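PDB 6RSN: protein SOSEKI 4 from Arabidopsis thaliana, which polymerises through its DIX-like domain with other SOSEKI proteins, interprets polarity cues and can influence the orientation of cell division, and promotes auxin biosynthesis and signalling. Local coordinates for residues A[6-11]-A[86-91]; A[12-17]-A[53-58]; A[24-29]-A[37-42]; A[58-63]-A[79-84]. The protein carries 1 engineered substitution. All coordinates share one frame; numbering follows the deposited sequence.

Contact 1: A[6-11]-A[86-91]; sequences VPVVYY and YVLKGS
Y86 opens the pairing by handing its carbonyl O to V9 N, a nearly straight bond (3.0 Å, 177° at the hydrogen). Its CG lies anti to the carbonyl carbon (chi1 -67°), carrying the ring back along the first strand: CE2 is 3.9 Å from V6 CG2, and P7 O meets the ring edge in plane near CD2. V87 faces the other side of the sheet, its CG1 touching Y11 CE1 at 3.8 Å on the ring edge. L88 is gripped twice through its backbone: N donates to V9 O and O accepts from Y11 N, each at 2.9 Å. Its side chain returns to the Y86 side, CD1 3.9 Å from V8 CG1, under V39 of helix 36-47. K89 lays CB and CG beside Y11 O before its extended chain leads to W69 in a cation-pi contact. G90 N closes the ladder on Y11 O at 2.8 Å. In this ubiquitin-like sheet strand 86-92, the middle of five, runs parallel to its neighbour 5-13. Backbone bonds thus fix the register, while beta-branched valines suit the extended chain and leave one side apolar toward the helix (V8, L88), the other mixed (V9, V87, Y11, K89).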
loop_
_atom_site.group_PDB
_atom_site.type_symbol
_atom_site.label_atom_id
_atom_site.label_comp_id
_atom_site.label_asym_id
_atom_site.label_seq_id
_atom_site.Cartn_x
_atom_site.Cartn_y
_atom_site.Cartn_z
ATOM N N VAL A 6 1.622 -10.110 7.028
ATOM C CA VAL A 6 2.626 -9.842 6.024
ATOM C C VAL A 6 3.217 -8.456 6.232
ATOM O O VAL A 6 2.529 -7.518 6.672
ATOM C CB VAL A 6 2.135 -10.049 4.580
ATOM C CG1 VAL A 6 1.648 -11.472 4.334
ATOM C CG2 VAL A 6 1.101 -9.043 4.144
ATOM N N PRO A 7 4.509 -8.324 5.885
ATOM C CA PRO A 7 5.192 -7.032 5.964
ATOM C C PRO A 7 4.800 -6.123 4.802
ATOM O O PRO A 7 4.802 -6.548 3.663
ATOM C CB PRO A 7 6.672 -7.452 5.861
ATOM C CG PRO A 7 6.674 -8.794 5.049
ATOM C CD PRO A 7 5.361 -9.453 5.413
ATOM N N VAL A 8 4.466 -4.859 5.090
ATOM C CA VAL A 8 4.148 -3.904 4.023
ATOM C C VAL A 8 4.976 -2.652 4.217
ATOM O O VAL A 8 4.982 -2.089 5.318
ATOM C CB VAL A 8 2.643 -3.595 3.995
ATOM C CG1 VAL A 8 2.307 -2.556 2.924
ATOM C CG2 VAL A 8 1.818 -4.874 3.767
ATOM N N VAL A 9 5.639 -2.168 3.155
ATOM C CA VAL A 9 6.314 -0.871 3.196
ATOM C C VAL A 9 5.460 0.088 2.369
ATOM O O VAL A 9 5.020 -0.292 1.293
ATOM C CB VAL A 9 7.764 -0.930 2.657
ATOM C CG1 VAL A 9 8.371 0.457 2.401
ATOM C CG2 VAL A 9 8.696 -1.704 3.606
ATOM N N TYR A 10 5.222 1.303 2.894
ATOM C CA TYR A 10 4.505 2.278 2.058
ATOM C C TYR A 10 5.192 3.642 2.087
ATOM O O TYR A 10 5.737 4.104 3.113
ATOM C CB TYR A 10 3.004 2.377 2.418
ATOM C CG TYR A 10 2.673 2.941 3.786
ATOM C CD1 TYR A 10 2.583 2.118 4.896
ATOM C CD2 TYR A 10 2.499 4.306 3.978
ATOM C CE1 TYR A 10 2.280 2.628 6.158
ATOM C CE2 TYR A 10 2.184 4.838 5.227
ATOM C CZ TYR A 10 2.122 4.000 6.329
ATOM O OH TYR A 10 1.825 4.534 7.562
ATOM N N TYR A 11 5.128 4.351 0.943
ATOM C CA TYR A 11 5.648 5.701 0.783
ATOM C C TYR A 11 4.464 6.657 0.663
ATOM O O TYR A 11 3.471 6.327 0.007
ATOM C CB TYR A 11 6.391 5.816 -0.554
ATOM C CG TYR A 11 7.694 5.061 -0.567
ATOM C CD1 TYR A 11 7.699 3.702 -0.848
ATOM C CD2 TYR A 11 8.890 5.712 -0.300
ATOM C CE1 TYR A 11 8.907 3.026 -0.893
ATOM C CE2 TYR A 11 10.113 5.028 -0.314
ATOM C CZ TYR A 11 10.093 3.681 -0.616
ATOM O OH TYR A 11 11.237 2.915 -0.645
ATOM N N TYR A 86 6.032 -6.349 -0.398
ATOM C CA TYR A 86 4.887 -5.505 -0.716
ATOM C C TYR A 86 5.296 -4.062 -0.491
ATOM O O TYR A 86 5.700 -3.698 0.624
ATOM C CB TYR A 86 3.639 -5.804 0.122
ATOM C CG TYR A 86 3.031 -7.159 -0.142
ATOM C CD1 TYR A 86 2.299 -7.396 -1.296
ATOM C CD2 TYR A 86 3.178 -8.183 0.779
ATOM C CE1 TYR A 86 1.717 -8.623 -1.553
ATOM C CE2 TYR A 86 2.623 -9.434 0.538
ATOM C CZ TYR A 86 1.872 -9.639 -0.613
ATOM O OH TYR A 86 1.330 -10.866 -0.866
ATOM N N VAL A 87 5.201 -3.268 -1.583
ATOM C CA VAL A 87 5.609 -1.864 -1.524
ATOM C C VAL A 87 4.485 -1.070 -2.155
ATOM O O VAL A 87 4.156 -1.312 -3.322
ATOM C CB VAL A 87 6.933 -1.554 -2.277
ATOM C CG1 VAL A 87 7.232 -0.071 -2.249
ATOM C CG2 VAL A 87 8.143 -2.338 -1.757
ATOM N N LEU A 88 3.953 -0.121 -1.378
ATOM C CA LEU A 88 2.839 0.676 -1.862
ATOM C C LEU A 88 3.272 2.134 -1.856
ATOM O O LEU A 88 4.194 2.540 -1.143
ATOM C CB LEU A 88 1.675 0.556 -0.870
ATOM C CG LEU A 88 1.165 -0.853 -0.531
ATOM C CD1 LEU A 88 -0.042 -0.786 0.373
ATOM C CD2 LEU A 88 0.862 -1.722 -1.736
ATOM N N LYS A 89 2.451 2.950 -2.541
ATOM C CA LYS A 89 2.586 4.397 -2.500
ATOM C C LYS A 89 1.179 4.938 -2.293
ATOM O O LYS A 89 0.232 4.529 -2.922
ATOM C CB LYS A 89 3.203 4.950 -3.774
ATOM C CG LYS A 89 3.382 6.469 -3.831
ATOM C CD LYS A 89 3.792 6.775 -5.262
ATOM C CE LYS A 89 4.500 8.068 -5.497
ATOM N NZ LYS A 89 4.286 8.443 -6.926
ATOM N N GLY A 90 1.023 5.780 -1.254
ATOM C CA GLY A 90 -0.196 6.591 -1.151
ATOM C C GLY A 90 0.089 7.988 -1.643
ATOM O O GLY A 90 0.946 8.677 -1.086
ATOM N N SER A 91 -0.710 8.410 -2.632
ATOM C CA SER A 91 -0.479 9.709 -3.266
ATOM C C SER A 91 -1.543 10.636 -2.702
ATOM O O SER A 91 -2.726 10.312 -2.788
ATOM C CB SER A 91 -0.649 9.545 -4.760
ATOM O OG SER A 91 0.445 8.794 -5.282
#

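Contact 2: A[12-17]-A[53-58]; sequences LSRNGR and CLYSWS. With SO4 (sulfate ion), chain B.
With CG anti to the carbonyl carbon (chi1 -63°) and the branch extended beyond it, L12 sends its two methyls toward Y55, whose CG, likewise anti to its carbonyl carbon, swings the phenol ring across to receive them. CD2 sits squarely over the ring in a CH-pi contact, 3.9 Å from the Y55 centroid and 8° off the normal, and CD1 lies 3.7 Å from Y55 OH. The fork of a leucine suits the place, since one branch can cover the ring while the other reaches the phenol end. CD2 also meets W57 CH2 at 3.9 Å. The segments are not neighbours in the ubiquitin-like sheet, because strand 86-92 runs between strands 5-13 and 55-63, and the side chains bridge over it on the side where helix 36-47 packs against W57. The indole NE1 is satisfied by the carbonyl O of A52. On the exposed side comes R14, extended as far as NE; Y55 OH lies over one face of its guanidinium, whose plane stands 89° from the Y55 ring. R14 NH2 holds a sulfate, probably from the crystallisation liquor, by a bond of 3.1 Å to O4 and a weak one of 2.9 Å to O1, and R47 binds the same anion.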
loop_
_atom_site.group_PDB
_atom_site.type_symbol
_atom_site.label_atom_id
_atom_site.label_comp_id
_atom_site.label_asym_id
_atom_site.label_seq_id
_atom_site.Cartn_x
_atom_site.Cartn_y
_atom_site.Cartn_z
ATOM N N LEU A 12 4.462 7.732 1.447
ATOM C CA LEU A 12 3.400 8.720 1.206
ATOM C C LEU A 12 3.992 9.859 0.399
ATOM O O LEU A 12 5.107 10.307 0.679
ATOM C CB LEU A 12 2.916 9.332 2.529
ATOM C CG LEU A 12 2.293 8.313 3.459
ATOM C CD1 LEU A 12 1.798 9.024 4.737
ATOM C CD2 LEU A 12 1.123 7.597 2.735
ATOM N N SER A 13 3.211 10.352 -0.562
ATOM C CA SER A 13 3.716 11.368 -1.466
ATOM C C SER A 13 2.786 12.543 -1.327
ATOM O O SER A 13 1.590 12.385 -1.540
ATOM C CB SER A 13 3.692 10.809 -2.898
ATOM O OG SER A 13 4.049 11.842 -3.815
ATOM N N ARG A 14 3.318 13.713 -0.956
ATOM C CA ARG A 14 2.456 14.872 -0.860
ATOM C C ARG A 14 2.783 15.824 -2.013
ATOM O O ARG A 14 2.159 15.775 -3.077
ATOM C CB ARG A 14 2.595 15.460 0.543
ATOM C CG ARG A 14 2.144 14.512 1.642
ATOM C CD ARG A 14 2.459 15.245 2.933
ATOM N NE ARG A 14 1.992 14.645 4.178
ATOM C CZ ARG A 14 2.581 13.633 4.825
ATOM N NH1 ARG A 14 3.661 13.043 4.333
ATOM N NH2 ARG A 14 2.067 13.197 5.963
ATOM N N ASN A 15 3.803 16.658 -1.793
ATOM C CA ASN A 15 4.366 17.515 -2.825
ATOM C C ASN A 15 5.275 16.674 -3.719
ATOM O O ASN A 15 5.488 16.995 -4.888
ATOM C CB ASN A 15 5.142 18.671 -2.193
ATOM C CG ASN A 15 4.343 19.317 -1.085
ATOM O OD1 ASN A 15 3.280 19.872 -1.340
ATOM N ND2 ASN A 15 4.820 19.229 0.145
ATOM N N GLY A 16 5.812 15.593 -3.141
ATOM C CA GLY A 16 6.765 14.739 -3.825
ATOM C C GLY A 16 7.603 13.971 -2.813
ATOM O O GLY A 16 8.829 13.997 -2.881
ATOM N N ARG A 17 6.912 13.352 -1.848
ATOM C CA ARG A 17 7.441 12.265 -1.036
ATOM C C ARG A 17 8.536 12.746 -0.091
ATOM O O ARG A 17 9.535 12.046 0.081
ATOM C CB ARG A 17 7.947 11.122 -1.922
ATOM C CG ARG A 17 7.030 9.903 -1.932
ATOM C CD ARG A 17 7.985 8.770 -2.396
ATOM N NE ARG A 17 7.627 8.352 -3.764
ATOM C CZ ARG A 17 8.223 7.346 -4.436
ATOM N NH1 ARG A 17 9.178 6.617 -3.868
ATOM N NH2 ARG A 17 7.879 7.097 -5.686
ATOM N N CYS A 53 -7.911 7.372 3.775
ATOM C CA CYS A 53 -8.802 7.952 2.787
ATOM C C CYS A 53 -8.245 9.268 2.262
ATOM O O CYS A 53 -8.844 9.736 1.238
ATOM C CB CYS A 53 -10.209 8.227 3.354
ATOM S SG CYS A 53 -10.163 9.215 4.887
ATOM N N LEU A 54 -7.124 9.786 2.795
ATOM C CA LEU A 54 -6.535 11.020 2.230
ATOM C C LEU A 54 -5.655 10.720 1.005
ATOM O O LEU A 54 -5.137 11.643 0.374
ATOM C CB LEU A 54 -5.693 11.708 3.309
ATOM C CG LEU A 54 -6.447 12.214 4.541
ATOM C CD1 LEU A 54 -5.396 12.642 5.537
ATOM C CD2 LEU A 54 -7.301 13.412 4.152
ATOM N N TYR A 55 -5.462 9.436 0.686
ATOM C CA TYR A 55 -4.475 9.021 -0.299
ATOM C C TYR A 55 -5.111 8.088 -1.315
ATOM O O TYR A 55 -6.026 7.304 -0.996
ATOM C CB TYR A 55 -3.343 8.239 0.368
ATOM C CG TYR A 55 -2.605 9.117 1.328
ATOM C CD1 TYR A 55 -1.646 10.022 0.892
ATOM C CD2 TYR A 55 -2.939 9.070 2.673
ATOM C CE1 TYR A 55 -0.983 10.823 1.799
ATOM C CE2 TYR A 55 -2.293 9.872 3.600
ATOM C CZ TYR A 55 -1.344 10.775 3.148
ATOM O OH TYR A 55 -0.800 11.616 4.073
ATOM N N SER A 56 -4.621 8.175 -2.579
ATOM C CA SER A 56 -4.918 7.194 -3.606
ATOM C C SER A 56 -3.779 6.167 -3.620
ATOM O O SER A 56 -2.612 6.560 -3.598
ATOM C CB SER A 56 -4.872 7.983 -4.954
ATOM O OG SER A 56 -5.180 7.011 -5.937
ATOM N N TRP A 57 -4.126 4.858 -3.574
ATOM C CA TRP A 57 -3.085 3.850 -3.299
ATOM C C TRP A 57 -2.672 3.079 -4.553
ATOM O O TRP A 57 -3.500 2.825 -5.423
ATOM C CB TRP A 57 -3.535 2.845 -2.195
ATOM C CG TRP A 57 -3.719 3.579 -0.901
ATOM C CD1 TRP A 57 -4.841 4.209 -0.419
ATOM C CD2 TRP A 57 -2.690 3.803 0.084
ATOM N NE1 TRP A 57 -4.566 4.773 0.812
ATOM C CE2 TRP A 57 -3.268 4.546 1.142
ATOM C CE3 TRP A 57 -1.337 3.424 0.165
ATOM C CZ2 TRP A 57 -2.529 4.960 2.261
ATOM C CZ3 TRP A 57 -0.622 3.774 1.288
ATOM C CH2 TRP A 57 -1.207 4.531 2.330
ATOM N N SER A 58 -1.376 2.780 -4.621
ATOM C CA SER A 58 -0.816 2.051 -5.753
ATOM C C SER A 58 0.107 0.980 -5.166
ATOM O O SER A 58 0.512 1.046 -3.992
ATOM C CB SER A 58 -0.053 2.983 -6.672
ATOM O OG SER A 58 -0.912 3.952 -7.319
HETATM S S SO4 B . 2.995 10.850 8.340
HETATM O O1 SO4 B . 1.750 11.579 8.329
HETATM O O2 SO4 B . 3.346 10.498 9.686
HETATM O O3 SO4 B . 2.850 9.644 7.563
HETATM O O4 SO4 B . 4.033 11.672 7.780
#

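Contact 3: A[24-29]-A[37-42]; sequences IEVPLS and KDVINR
S29 OG donates to D38 OD1 at 2.6 Å, meeting the carboxylate on its syn side and somewhat out of its plane, while the other oxygen of D38 accepts from the backbone N of Y35. The aspartate, near the start of helix 36-47, thereby ties the helix both to the loop after strand 22-27 and to its own lead-in; a short acidic side chain suits a place where two donors converge. This is the strand-to-helix packing of the ubiquitin-like fold, here on the outermost strand within this chain; the axes of 24-27 and 37-42 make 119°. At the other end of the contact R42 NE bonds to E25 O at 2.9 Å. The donor lies nearly along the C=O axis, yet the oxygen is tilted out of the guanidinium plane and the angle at hydrogen is a bent 138°. The chain gets there by leaving the helix with CG anti to the backbone N and then bending at chi2 (56°). One water joins R42 NH2 to E25 N, and another donates to both P27 O and D38 O, linking the strand and helix backbones.

Around these bonds the aliphatic parts close up. V26 spreads its methyls, CG1 toward the helix backbone at D38 and V39, CG2 beside the R42 stem, so a beta-branched residue serves both turns. I24 CD1 also lies along that stem, the two chains pointing opposite ways. On the solvent side, the P27 and R42 side chains cross at about a right angle, P27 CD 4.0 Å from R42 CD.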
loop_
_atom_site.group_PDB
_atom_site.type_symbol
_atom_site.label_atom_id
_atom_site.label_comp_id
_atom_site.label_asym_id
_atom_site.label_seq_id
_atom_site.Cartn_x
_atom_site.Cartn_y
_atom_site.Cartn_z
ATOM N N ILE A 24 4.842 -1.493 8.161
ATOM C CA ILE A 24 3.827 -2.026 9.065
ATOM C C ILE A 24 3.675 -3.523 8.820
ATOM O O ILE A 24 4.003 -3.989 7.737
ATOM C CB ILE A 24 2.472 -1.321 8.870
ATOM C CG1 ILE A 24 1.979 -1.367 7.415
ATOM C CG2 ILE A 24 2.551 0.140 9.342
ATOM C CD1 ILE A 24 0.514 -0.879 7.202
ATOM N N GLU A 25 3.084 -4.220 9.803
ATOM C CA GLU A 25 2.682 -5.603 9.591
ATOM C C GLU A 25 1.177 -5.663 9.400
ATOM O O GLU A 25 0.446 -5.006 10.147
ATOM C CB GLU A 25 3.162 -6.420 10.793
ATOM C CG GLU A 25 4.678 -6.492 10.809
ATOM C CD GLU A 25 5.188 -7.447 11.844
ATOM O OE1 GLU A 25 4.567 -7.499 12.920
ATOM O OE2 GLU A 25 6.170 -8.158 11.541
ATOM N N VAL A 26 0.721 -6.361 8.347
ATOM C CA VAL A 26 -0.695 -6.385 8.011
ATOM C C VAL A 26 -1.297 -7.777 8.215
ATOM O O VAL A 26 -0.885 -8.722 7.546
ATOM C CB VAL A 26 -0.925 -5.873 6.584
ATOM C CG1 VAL A 26 -2.393 -6.026 6.192
ATOM C CG2 VAL A 26 -0.483 -4.407 6.512
ATOM N N PRO A 27 -2.330 -7.933 9.076
ATOM C CA PRO A 27 -3.056 -9.209 9.154
ATOM C C PRO A 27 -3.812 -9.519 7.859
ATOM O O PRO A 27 -4.527 -8.657 7.332
ATOM C CB PRO A 27 -3.990 -9.064 10.375
ATOM C CG PRO A 27 -3.391 -7.896 11.160
ATOM C CD PRO A 27 -2.769 -6.974 10.115
ATOM N N LEU A 28 -3.621 -10.744 7.357
ATOM C CA LEU A 28 -4.258 -11.290 6.162
ATOM C C LEU A 28 -5.661 -11.804 6.472
ATOM O O LEU A 28 -5.914 -12.395 7.524
ATOM C CB LEU A 28 -3.419 -12.460 5.651
ATOM C CG LEU A 28 -2.311 -12.087 4.676
ATOM C CD1 LEU A 28 -1.921 -13.272 3.811
ATOM C CD2 LEU A 28 -2.740 -10.913 3.820
ATOM N N SER A 29 -6.572 -11.571 5.527
ATOM C CA SER A 29 -7.931 -12.073 5.589
ATOM C C SER A 29 -8.004 -13.423 4.868
ATOM O O SER A 29 -8.679 -14.337 5.349
ATOM C CB SER A 29 -8.909 -11.054 5.028
ATOM O OG SER A 29 -8.473 -10.550 3.764
ATOM N N LYS A 37 -7.957 -3.644 0.918
ATOM C CA LYS A 37 -8.790 -3.468 2.091
ATOM C C LYS A 37 -8.068 -3.986 3.349
ATOM O O LYS A 37 -8.276 -3.428 4.409
ATOM C CB LYS A 37 -10.161 -4.143 1.911
ATOM C CG LYS A 37 -10.097 -5.637 1.733
ATOM C CD LYS A 37 -11.466 -6.320 1.508
ATOM C CE LYS A 37 -11.420 -7.751 2.003
ATOM N NZ LYS A 37 -10.882 -8.709 0.999
ATOM N N ASP A 38 -7.225 -5.035 3.265
ATOM C CA ASP A 38 -6.498 -5.541 4.439
ATOM C C ASP A 38 -5.529 -4.467 4.980
ATOM O O ASP A 38 -5.437 -4.247 6.204
ATOM C CB ASP A 38 -5.721 -6.812 4.130
ATOM C CG ASP A 38 -6.640 -7.949 3.697
ATOM O OD1 ASP A 38 -7.685 -8.088 4.314
ATOM O OD2 ASP A 38 -6.308 -8.669 2.749
ATOM N N VAL A 39 -4.789 -3.814 4.051
ATOM C CA VAL A 39 -3.850 -2.722 4.332
ATOM C C VAL A 39 -4.591 -1.536 4.923
ATOM O O VAL A 39 -4.196 -1.007 5.976
ATOM C CB VAL A 39 -3.077 -2.294 3.084
ATOM C CG1 VAL A 39 -2.163 -1.091 3.426
ATOM C CG2 VAL A 39 -2.324 -3.500 2.492
ATOM N N ILE A 40 -5.723 -1.176 4.310
ATOM C CA ILE A 40 -6.486 -0.032 4.790
ATOM C C ILE A 40 -7.057 -0.313 6.189
ATOM O O ILE A 40 -7.028 0.539 7.081
ATOM C CB ILE A 40 -7.601 0.331 3.794
ATOM C CG1 ILE A 40 -7.049 0.695 2.409
ATOM C CG2 ILE A 40 -8.470 1.433 4.374
ATOM C CD1 ILE A 40 -6.075 1.788 2.384
ATOM N N ASN A 41 -7.552 -1.547 6.411
ATOM C CA ASN A 41 -8.005 -1.880 7.765
ATOM C C ASN A 41 -6.915 -1.720 8.826
ATOM O O ASN A 41 -7.160 -1.243 9.960
ATOM C CB ASN A 41 -8.561 -3.312 7.813
ATOM C CG ASN A 41 -9.889 -3.396 7.098
ATOM O OD1 ASN A 41 -10.614 -2.403 7.017
ATOM N ND2 ASN A 41 -10.235 -4.562 6.570
ATOM N N ARG A 42 -5.702 -2.128 8.494
ATOM C CA ARG A 42 -4.595 -2.016 9.433
ATOM C C ARG A 42 -4.254 -0.545 9.644
ATOM O O ARG A 42 -3.965 -0.118 10.769
ATOM C CB ARG A 42 -3.379 -2.784 8.901
ATOM C CG ARG A 42 -2.105 -2.661 9.746
ATOM C CD ARG A 42 -2.501 -3.122 11.140
ATOM N NE ARG A 42 -1.278 -3.424 11.889
ATOM C CZ ARG A 42 -1.220 -3.545 13.192
ATOM N NH1 ARG A 42 -2.317 -3.433 13.918
ATOM N NH2 ARG A 42 -0.063 -3.825 13.785
HETATM O O HOH W 1 2.743 -2.944 12.424
HETATM O O HOH W 2 -5.343 -6.167 8.008
#

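Contact 4: A[58-63]-A[79-84]; sequences SSKRTY and FPVHGQ
This is a water-bridged surface contact, in which the loop between strands 77-78 and 86-92 of the ubiquitin-like fold leans on strand 55-63. The touching parts, 60-62 and 79-82, run 68° apart and do not pair as strands; water takes up the backbone polarity instead. One molecule donates to K60 O at 2.8 Å and to F79 O at 2.7 Å, while accepting from R61 NE. A second receives N-H groups from R61 NH2 and F79 N and also bonds to S59 OG, the short polar side chain of S59 reaching this water from a buried position. The arginine suits the site because several of its N-H groups can meet water while a flat face remains for carbon. Bends at chi2 (94°) and again at chi3 curl the chain back, bringing F79 CD2 over one face of the guanidinium, offset toward its rim; the guanidinium and F79 ring planes stand 71° apart. Y70 engages the same arginine in a cation-pi contact. Further along, V81 turns inward and is buried, with F67 of the neighbouring strand touching it as well. Its compact branched side chain fills the angle between loop and strand: CB rests 3.7 Å from K60 O, and CG1 lies 4.2 Å from CD of the extended K60 chain.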
loop_
_atom_site.group_PDB
_atom_site.type_symbol
_atom_site.label_atom_id
_atom_site.label_comp_id
_atom_site.label_asym_id
_atom_site.label_seq_id
_atom_site.Cartn_x
_atom_site.Cartn_y
_atom_site.Cartn_z
ATOM N N SER A 58 -1.376 2.780 -4.621
ATOM C CA SER A 58 -0.816 2.051 -5.753
ATOM C C SER A 58 0.107 0.980 -5.166
ATOM O O SER A 58 0.512 1.046 -3.992
ATOM C CB SER A 58 -0.053 2.983 -6.672
ATOM O OG SER A 58 -0.912 3.952 -7.319
ATOM N N SER A 59 0.413 -0.045 -5.966
ATOM C CA SER A 59 1.443 -0.981 -5.545
ATOM C C SER A 59 2.521 -1.022 -6.618
ATOM O O SER A 59 2.266 -0.844 -7.812
ATOM C CB SER A 59 0.869 -2.366 -5.261
ATOM O OG SER A 59 0.358 -2.917 -6.478
ATOM N N LYS A 60 3.758 -1.199 -6.160
ATOM C CA LYS A 60 4.863 -1.283 -7.111
ATOM C C LYS A 60 4.801 -2.619 -7.862
ATOM O O LYS A 60 4.645 -3.719 -7.311
ATOM C CB LYS A 60 6.147 -1.158 -6.286
ATOM C CG LYS A 60 7.416 -0.916 -7.087
ATOM C CD LYS A 60 8.603 -0.983 -6.127
ATOM C CE LYS A 60 9.871 -0.542 -6.806
ATOM N NZ LYS A 60 11.081 -0.885 -6.010
ATOM N N ARG A 61 4.995 -2.546 -9.183
ATOM C CA ARG A 61 4.888 -3.737 -10.011
ATOM C C ARG A 61 5.930 -3.680 -11.139
ATOM O O ARG A 61 6.218 -2.615 -11.640
ATOM C CB ARG A 61 3.457 -3.713 -10.565
ATOM C CG ARG A 61 3.229 -4.675 -11.714
ATOM C CD ARG A 61 2.681 -5.927 -11.035
ATOM N NE ARG A 61 1.380 -5.587 -10.436
ATOM C CZ ARG A 61 0.209 -5.766 -11.059
ATOM N NH1 ARG A 61 0.184 -6.293 -12.271
ATOM N NH2 ARG A 61 -0.926 -5.482 -10.445
ATOM N N THR A 62 6.489 -4.814 -11.597
ATOM C CA THR A 62 7.474 -4.767 -12.692
ATOM C C THR A 62 6.848 -4.240 -13.986
ATOM O O THR A 62 5.674 -4.520 -14.279
ATOM C CB THR A 62 8.225 -6.095 -12.891
ATOM O OG1 THR A 62 7.285 -6.968 -13.506
ATOM C CG2 THR A 62 8.716 -6.700 -11.610
ATOM N N TYR A 63 7.642 -3.474 -14.755
ATOM C CA TYR A 63 7.195 -2.866 -16.002
ATOM C C TYR A 63 8.429 -2.513 -16.841
ATOM O O TYR A 63 9.245 -1.699 -16.401
ATOM C CB TYR A 63 6.358 -1.616 -15.665
ATOM C CG TYR A 63 5.968 -0.769 -16.848
ATOM C CD1 TYR A 63 5.023 -1.194 -17.766
ATOM C CD2 TYR A 63 6.570 0.472 -17.053
ATOM C CE1 TYR A 63 4.678 -0.438 -18.881
ATOM C CE2 TYR A 63 6.225 1.250 -18.149
ATOM C CZ TYR A 63 5.269 0.807 -19.046
ATOM O OH TYR A 63 4.933 1.609 -20.089
ATOM N N PHE A 79 -0.396 -7.627 -5.773
ATOM C CA PHE A 79 0.709 -8.523 -6.062
ATOM C C PHE A 79 2.014 -8.034 -5.421
ATOM O O PHE A 79 2.319 -6.835 -5.440
ATOM C CB PHE A 79 0.853 -8.625 -7.576
ATOM C CG PHE A 79 -0.366 -9.178 -8.260
ATOM C CD1 PHE A 79 -0.596 -10.546 -8.285
ATOM C CD2 PHE A 79 -1.314 -8.350 -8.807
ATOM C CE1 PHE A 79 -1.711 -11.036 -8.942
ATOM C CE2 PHE A 79 -2.439 -8.830 -9.455
ATOM C CZ PHE A 79 -2.623 -10.203 -9.558
ATOM N N PRO A 80 2.873 -8.957 -4.926
ATOM C CA PRO A 80 4.184 -8.597 -4.373
ATOM C C PRO A 80 5.209 -8.259 -5.454
ATOM O O PRO A 80 5.045 -8.622 -6.624
ATOM C CB PRO A 80 4.628 -9.903 -3.697
ATOM C CG PRO A 80 4.018 -10.964 -4.584
ATOM C CD PRO A 80 2.645 -10.409 -4.914
ATOM N N VAL A 81 6.279 -7.574 -5.027
ATOM C CA VAL A 81 7.426 -7.279 -5.874
ATOM C C VAL A 81 8.667 -7.895 -5.221
ATOM O O VAL A 81 8.872 -7.748 -4.010
ATOM C CB VAL A 81 7.558 -5.758 -6.122
ATOM C CG1 VAL A 81 8.255 -5.009 -4.987
ATOM C CG2 VAL A 81 8.181 -5.434 -7.470
ATOM N N HIS A 82 9.479 -8.595 -6.027
ATOM C CA HIS A 82 10.611 -9.376 -5.542
ATOM C C HIS A 82 10.126 -10.435 -4.553
ATOM O O HIS A 82 9.141 -11.123 -4.803
ATOM C CB HIS A 82 11.723 -8.498 -4.932
ATOM C CG HIS A 82 12.013 -7.231 -5.669
ATOM N ND1 HIS A 82 12.011 -5.995 -5.040
ATOM C CD2 HIS A 82 12.315 -6.992 -6.966
ATOM C CE1 HIS A 82 12.297 -5.053 -5.919
ATOM N NE2 HIS A 82 12.488 -5.640 -7.110
ATOM N N GLY A 83 10.805 -10.524 -3.405
ATOM C CA GLY A 83 10.690 -11.691 -2.548
ATOM C C GLY A 83 9.632 -11.539 -1.461
ATOM O O GLY A 83 9.979 -11.282 -0.307
ATOM N N GLN A 84 8.363 -11.756 -1.853
ATOM C CA GLN A 84 7.178 -11.580 -1.021
ATOM C C GLN A 84 7.145 -10.172 -0.432
ATOM O O GLN A 84 6.583 -9.965 0.643
ATOM C CB GLN A 84 7.093 -12.626 0.094
ATOM C CG GLN A 84 5.904 -13.569 -0.045
ATOM C CD GLN A 84 4.578 -12.915 0.271
ATOM O OE1 GLN A 84 4.367 -12.373 1.358
ATOM N NE2 GLN A 84 3.661 -12.977 -0.684
HETATM O O HOH W 3 -0.979 -5.019 -7.514
HETATM O O HOH W 4 4.162 -4.450 -4.271
HETATM O O HOH W 5 2.113 -4.876 -7.330
#

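Overall arrangement
Contact 1 lies nearest the centre of the chain, and the other three touch it within one DIX-like, ubiquitin-like unit. It alone joins strands edge to edge by direct backbone bonds. Contacts 1 and 2 both use strand 5-13, and contacts 2 and 4 share strand 55-63, the former buried at one end of it under aromatic side chains, the latter at the surface and carried by water. Contact 3 sets helix 36-47 on strand 22-27; it is partly buried and mixes side-chain hydrogen bonds with aliphatic packing. Backbone bonds of V26 with V6 and of I24 with V8 join it to contact 1. Contacts 3 and 4, with centres about 17 Å apart, do not touch.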